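Local coordinates for beta-L-arabinobiosidase (Bacteroides thetaiotaomicron, PDB 5MQR), which probably hydrolyses glycosidic bonds of plant pectin as a gut bacterial beta-L-arabinobiosidase and may also have exo-alpha-sialidase activity, at residues Asp384-Val389 and Ile400-Val405; Tyr782-Glu786 and Tyr849-Ala853. All blocks are in the same frame, centred on the assembly; numbering follows the deposited sequence.

Interaction 1. Residues Asp384-Val389 and Ile400-Val405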
loop_
_atom_site.group_PDB
_atom_site.type_symbol
_atom_site.label_atom_id
_atom_site.label_comp_id
_atom_site.label_asym_id
_atom_site.label_seq_id
_atom_site.Cartn_x
_atom_site.Cartn_y
_atom_site.Cartn_z
ATOM N N ASP A 384 3.051 -20.210 3.945
ATOM C CA ASP A 384 2.165 -19.043 3.765
ATOM C C ASP A 384 2.914 -17.737 3.367
ATOM O O ASP A 384 2.289 -16.727 3.060
ATOM C CB ASP A 384 1.298 -18.830 5.012
ATOM C CG ASP A 384 2.112 -18.441 6.275
ATOM O OD1 ASP A 384 3.319 -18.123 6.190
ATOM O OD2 ASP A 384 1.524 -18.446 7.376
ATOM N N GLY A 385 4.251 -17.770 3.403
ATOM C CA GLY A 385 5.085 -16.638 3.006
ATOM C C GLY A 385 5.227 -15.567 4.082
ATOM O O GLY A 385 5.957 -14.576 3.886
ATOM N N ASP A 386 4.574 -15.761 5.218
ATOM C CA ASP A 386 4.472 -14.717 6.214
ATOM C C ASP A 386 5.627 -14.808 7.214
ATOM O O ASP A 386 6.440 -15.754 7.173
ATOM C CB ASP A 386 3.112 -14.803 6.934
ATOM C CG ASP A 386 1.929 -14.541 6.007
ATOM O OD1 ASP A 386 2.029 -13.737 5.069
ATOM O OD2 ASP A 386 0.864 -15.124 6.232
ATOM N N LEU A 387 5.673 -13.810 8.100
ATOM C CA LEU A 387 6.705 -13.659 9.122
ATOM C C LEU A 387 6.205 -14.216 10.445
ATOM O O LEU A 387 5.216 -13.698 10.995
ATOM C CB LEU A 387 7.058 -12.187 9.314
ATOM C CG LEU A 387 7.938 -11.785 10.511
ATOM C CD1 LEU A 387 9.280 -12.476 10.454
ATOM C CD2 LEU A 387 8.138 -10.281 10.525
ATOM N N TRP A 388 6.886 -15.247 10.953
ATOM C CA TRP A 388 6.523 -15.875 12.205
ATOM C C TRP A 388 7.657 -15.693 13.181
ATOM O O TRP A 388 8.826 -16.007 12.870
ATOM C CB TRP A 388 6.262 -17.349 11.997
ATOM C CG TRP A 388 5.065 -17.672 11.203
ATOM C CD1 TRP A 388 4.972 -17.697 9.861
ATOM C CD2 TRP A 388 3.797 -18.091 11.702
ATOM N NE1 TRP A 388 3.708 -18.078 9.476
ATOM C CE2 TRP A 388 2.971 -18.335 10.594
ATOM C CE3 TRP A 388 3.279 -18.288 12.975
ATOM C CZ2 TRP A 388 1.655 -18.766 10.725
ATOM C CZ3 TRP A 388 1.981 -18.714 13.100
ATOM C CH2 TRP A 388 1.182 -18.946 11.989
ATOM N N VAL A 389 7.309 -15.173 14.352
ATOM C CA VAL A 389 8.274 -14.858 15.387
ATOM C C VAL A 389 7.798 -15.451 16.698
ATOM O O VAL A 389 6.652 -15.230 17.105
ATOM C CB VAL A 389 8.445 -13.327 15.585
ATOM C CG1 VAL A 389 9.523 -13.050 16.620
ATOM C CG2 VAL A 389 8.860 -12.659 14.271
ATOM N N ILE A 400 3.554 -17.268 19.899
ATOM C CA ILE A 400 4.039 -17.016 18.541
ATOM C C ILE A 400 3.175 -15.899 17.910
ATOM O O ILE A 400 2.035 -15.721 18.283
ATOM C CB ILE A 400 4.073 -18.327 17.695
ATOM C CG1 ILE A 400 5.124 -18.245 16.576
ATOM C CG2 ILE A 400 2.687 -18.692 17.118
ATOM C CD1 ILE A 400 5.431 -19.582 15.890
ATOM N N SER A 401 3.744 -15.131 16.993
ATOM C CA SER A 401 2.964 -14.169 16.225
ATOM C C SER A 401 3.203 -14.394 14.757
ATOM O O SER A 401 4.328 -14.608 14.321
ATOM C CB SER A 401 3.285 -12.717 16.595
ATOM O OG SER A 401 2.537 -12.297 17.736
ATOM N N ARG A 402 2.114 -14.369 14.005
ATOM C CA ARG A 402 2.159 -14.382 12.557
ATOM C C ARG A 402 1.926 -12.952 12.066
ATOM O O ARG A 402 0.940 -12.331 12.425
ATOM C CB ARG A 402 1.073 -15.286 12.025
ATOM C CG ARG A 402 0.992 -15.328 10.515
ATOM C CD ARG A 402 -0.411 -15.731 10.147
ATOM N NE ARG A 402 -0.539 -16.064 8.750
ATOM C CZ ARG A 402 -1.693 -16.295 8.124
ATOM N NH1 ARG A 402 -2.857 -16.192 8.754
ATOM N NH2 ARG A 402 -1.665 -16.605 6.826
ATOM N N ILE A 403 2.822 -12.471 11.223
ATOM C CA ILE A 403 2.732 -11.136 10.635
ATOM C C ILE A 403 2.637 -11.292 9.109
ATOM O O ILE A 403 3.572 -11.808 8.492
ATOM C CB ILE A 403 3.944 -10.290 11.034
ATOM C CG1 ILE A 403 3.972 -10.156 12.566
ATOM C CG2 ILE A 403 3.905 -8.934 10.348
ATOM C CD1 ILE A 403 5.360 -10.080 13.147
ATOM N N PRO A 404 1.494 -10.887 8.506
ATOM C CA PRO A 404 1.361 -11.048 7.044
ATOM C C PRO A 404 2.381 -10.246 6.243
ATOM O O PRO A 404 2.728 -9.146 6.637
ATOM C CB PRO A 404 -0.068 -10.576 6.747
ATOM C CG PRO A 404 -0.791 -10.858 8.034
ATOM C CD PRO A 404 0.205 -10.516 9.117
ATOM N N VAL A 405 2.869 -10.862 5.170
ATOM C CA VAL A 405 3.866 -10.307 4.265
ATOM C C VAL A 405 3.255 -10.357 2.857
ATOM O O VAL A 405 2.615 -11.358 2.489
ATOM C CB VAL A 405 5.166 -11.120 4.337
ATOM C CG1 VAL A 405 6.200 -10.650 3.327
ATOM C CG2 VAL A 405 5.733 -11.035 5.751
#

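Interaction 2. Residues Tyr782-Glu786 and Tyr849-Ala853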
loop_
_atom_site.group_PDB
_atom_site.type_symbol
_atom_site.label_atom_id
_atom_site.label_comp_id
_atom_site.label_asym_id
_atom_site.label_seq_id
_atom_site.Cartn_x
_atom_site.Cartn_y
_atom_site.Cartn_z
ATOM N N TYR A 782 -23.460 16.440 -36.539
ATOM C CA TYR A 782 -22.708 15.781 -37.607
ATOM C C TYR A 782 -23.269 16.170 -38.988
ATOM O O TYR A 782 -22.527 16.595 -39.873
ATOM C CB TYR A 782 -22.735 14.260 -37.436
ATOM C CG TYR A 782 -21.819 13.561 -38.400
ATOM C CD1 TYR A 782 -22.177 13.380 -39.735
ATOM C CD2 TYR A 782 -20.573 13.093 -37.988
ATOM C CE1 TYR A 782 -21.311 12.759 -40.615
ATOM C CE2 TYR A 782 -19.715 12.462 -38.867
ATOM C CZ TYR A 782 -20.082 12.298 -40.172
ATOM O OH TYR A 782 -19.212 11.676 -41.040
ATOM N N GLN A 783 -24.580 16.035 -39.147
ATOM C CA GLN A 783 -25.235 16.285 -40.424
ATOM C C GLN A 783 -25.063 17.744 -40.901
ATOM O O GLN A 783 -24.978 17.981 -42.113
ATOM C CB GLN A 783 -26.722 15.866 -40.378
ATOM C CG GLN A 783 -26.931 14.349 -40.360
ATOM C CD GLN A 783 -28.398 13.950 -40.187
ATOM O OE1 GLN A 783 -29.239 14.248 -41.036
ATOM N NE2 GLN A 783 -28.711 13.270 -39.095
ATOM N N ARG A 784 -24.977 18.691 -39.955
ATOM C CA ARG A 784 -24.776 20.094 -40.287
ATOM C C ARG A 784 -23.400 20.259 -40.928
ATOM O O ARG A 784 -23.299 20.818 -42.022
ATOM C CB ARG A 784 -24.949 21.015 -39.060
ATOM C CG ARG A 784 -24.668 22.483 -39.372
ATOM C CD ARG A 784 -24.898 23.426 -38.195
ATOM N NE ARG A 784 -24.352 22.964 -36.917
ATOM C CZ ARG A 784 -23.055 22.907 -36.600
ATOM N NH1 ARG A 784 -22.106 23.238 -37.471
ATOM N NH2 ARG A 784 -22.696 22.484 -35.396
ATOM N N TRP A 785 -22.361 19.741 -40.273
ATOM C CA TRP A 785 -21.015 19.788 -40.852
ATOM C C TRP A 785 -20.936 19.110 -42.224
ATOM O O TRP A 785 -20.327 19.630 -43.151
ATOM C CB TRP A 785 -19.965 19.190 -39.891
ATOM C CG TRP A 785 -19.667 20.087 -38.729
ATOM C CD1 TRP A 785 -19.865 19.812 -37.402
ATOM C CD2 TRP A 785 -19.130 21.404 -38.788
ATOM N NE1 TRP A 785 -19.482 20.892 -36.625
ATOM C CE2 TRP A 785 -19.010 21.872 -37.453
ATOM C CE3 TRP A 785 -18.716 22.233 -39.840
ATOM C CZ2 TRP A 785 -18.516 23.137 -37.142
ATOM C CZ3 TRP A 785 -18.221 23.517 -39.533
ATOM C CH2 TRP A 785 -18.123 23.950 -38.184
ATOM N N GLU A 786 -21.546 17.939 -42.327
ATOM C CA GLU A 786 -21.625 17.187 -43.579
ATOM C C GLU A 786 -22.314 17.968 -44.695
ATOM O O GLU A 786 -21.882 17.939 -45.823
ATOM C CB GLU A 786 -22.377 15.871 -43.347
ATOM C CG GLU A 786 -22.404 14.928 -44.532
ATOM C CD GLU A 786 -23.038 13.612 -44.151
ATOM O OE1 GLU A 786 -24.268 13.608 -43.942
ATOM O OE2 GLU A 786 -22.303 12.598 -44.025
ATOM N N TYR A 849 -23.311 5.388 -40.070
ATOM C CA TYR A 849 -22.145 6.124 -39.602
ATOM C C TYR A 849 -20.837 5.346 -39.739
ATOM O O TYR A 849 -19.799 5.965 -39.899
ATOM C CB TYR A 849 -22.353 6.641 -38.170
ATOM C CG TYR A 849 -23.256 7.840 -38.147
ATOM C CD1 TYR A 849 -22.746 9.111 -38.372
ATOM C CD2 TYR A 849 -24.623 7.709 -37.946
ATOM C CE1 TYR A 849 -23.571 10.232 -38.373
ATOM C CE2 TYR A 849 -25.469 8.815 -37.957
ATOM C CZ TYR A 849 -24.939 10.077 -38.167
ATOM O OH TYR A 849 -25.764 11.175 -38.173
ATOM N N GLY A 850 -20.885 4.017 -39.671
ATOM C CA GLY A 850 -19.729 3.170 -39.943
ATOM C C GLY A 850 -19.275 3.297 -41.393
ATOM O O GLY A 850 -18.087 3.324 -41.661
HETATM N N MSE A 851 -20.223 3.391 -42.325
HETATM C CA MSE A 851 -19.920 3.678 -43.731
HETATM C C MSE A 851 -19.262 5.015 -43.919
HETATM O O MSE A 851 -18.371 5.132 -44.756
HETATM C CB MSE A 851 -21.167 3.773 -44.591
HETATM C CG MSE A 851 -21.810 2.426 -44.844
HETATM SE SE MSE A 851 -20.694 1.249 -45.957
HETATM C CE MSE A 851 -20.328 2.391 -47.529
ATOM N N ARG A 852 -19.725 6.033 -43.186
ATOM C CA ARG A 852 -19.111 7.370 -43.252
ATOM C C ARG A 852 -17.673 7.352 -42.750
ATOM O O ARG A 852 -16.804 8.018 -43.315
ATOM C CB ARG A 852 -19.905 8.403 -42.463
ATOM C CG ARG A 852 -21.209 8.794 -43.116
ATOM C CD ARG A 852 -22.013 9.541 -42.086
ATOM N NE ARG A 852 -23.095 10.319 -42.655
ATOM C CZ ARG A 852 -24.401 10.107 -42.481
ATOM N NH1 ARG A 852 -24.880 9.085 -41.759
ATOM N NH2 ARG A 852 -25.257 10.941 -43.064
ATOM N N ALA A 853 -17.447 6.571 -41.699
ATOM C CA ALA A 853 -16.113 6.369 -41.145
ATOM C C ALA A 853 -15.194 5.655 -42.144
ATOM O O ALA A 853 -14.137 6.168 -42.431
ATOM C CB ALA A 853 -16.172 5.630 -39.811
#

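Interaction 1. Residues Asp384-Val389 and Ile400-Val405
In the antiparallel beta hairpin of strands 387-393 and 397-403, Trp-388 faces Arg-402 as a non-hydrogen-bonded pair between two hydrogen-bonded ones, Leu-387 with Ile-403 and Val-389 with Ser-401. Each flanking pair has both backbone bonds; Ile-403 N to Leu-387 O is 2.7 Å.

On the Trp-388 side of the sheet, Arg-402 CB lies over the face of the six-membered ring of Trp-388, 3.5 Å from its centroid and 6° off the normal, a CH-pi contact. With CG anti to the backbone N (chi1 178°) and the chain extended to NE, the arginine runs across the indole to two carboxylates. Asp-386 OD2 forms a salt bridge with Arg-402, its bonds from NE and NH2 both weak in angle, while Asp-386 OD1 accepts Val-405 N at 3.0 Å. Asp-384 OD2 forms a longer salt bridge to Arg-402 NE (3.4 Å) and, by its syn lone pair, takes Trp-388 NE1 in the indole plane at 3.1 Å; its OD1 accepts Asp-386 N in an Asx turn. Arg-402 NH1 bonds to Tyr-114 and Ala-426.

A leucine in place of Trp-388 has neither indole N-H nor flat face, so Asp-384 OD2 would probably lack a donor and the Arg-402 chain be less well held before the carboxylates.

Strand 397-403 also pairs antiparallel with the early strand 52-57, an arrangement consistent with the velcro closure of a beta propeller.

Interaction 2. Residues Tyr782-Glu786 and Tyr849-Ala853
The helical segments Tyr-782 to Glu-786 and Tyr-849 to Ala-853 run in roughly the same direction, their axes inclined at 42°, yet come no closer than 13.8 Å. Even the nearest CA atoms, those of Tyr-782 and Tyr-849, are 9.9 Å apart, so the backbones do not pack and long side chains bridge the interval.

Two tyrosines meet in a T-shaped stack. Tyr-849 turns an edge to the face of Tyr-782, with the planes at 86° and the ring centroids 5.2 Å apart; the touching atom, Tyr-849 CE1, sits off-centre over that face, 3.7 Å from Tyr-782 CD1. Tyr-782 projects across the interval because its CG is anti to the backbone N (chi1 -172°). Its outer end runs alongside Arg-852, with Tyr-782 CE1 3.6 Å from Arg-852 CD.

Beside the rings, Arg-852 grips Glu-786 side-on. Arg-852 NE reaches Glu-786 OE2 at 2.8 Å in a nearly straight bond, and Arg-852 NH2 meets Glu-786 OE1 at 3.0 Å. Both oxygens use their syn lone pairs, and the two flat groups are nearly coplanar. The remaining nitrogen, Arg-852 NH1, lies over the centre of the Tyr-849 ring.

Helix 820-839 contributes Met-826 and Ala-830 against Tyr-782 and Leu-833 against Tyr-849, so the buried rings belong to a three-helix contact. The bidentate bridge, between partly exposed residues, fixes the rotation of carboxylate and guanidinium together and probably offsets the charge each brings beside the aromatic pair.

Followed from the N terminus, the chain first closes interaction 1, a short hairpin loop with only 10 residues between its segments, and then travels through the beta-rich, sialidase-like CBM region before reaching the mainly helical glycoside hydrolase part. Interaction 2 opens there and closes after 62 residues, which include helix 820-839. The two loops are therefore in series, neither nested nor crossing. The centres of interactions 1 and 2 lie about 63 Å apart and their nearest atoms about 49 Å, so the two contacts do not touch. Residues 384-389 and 400-405 join sequence-adjacent strands of the propeller-like part, whereas 782-786 and 849-853 tie helix 768-788 to helix 843-864 within the MGH1-like glycoside hydrolase domain.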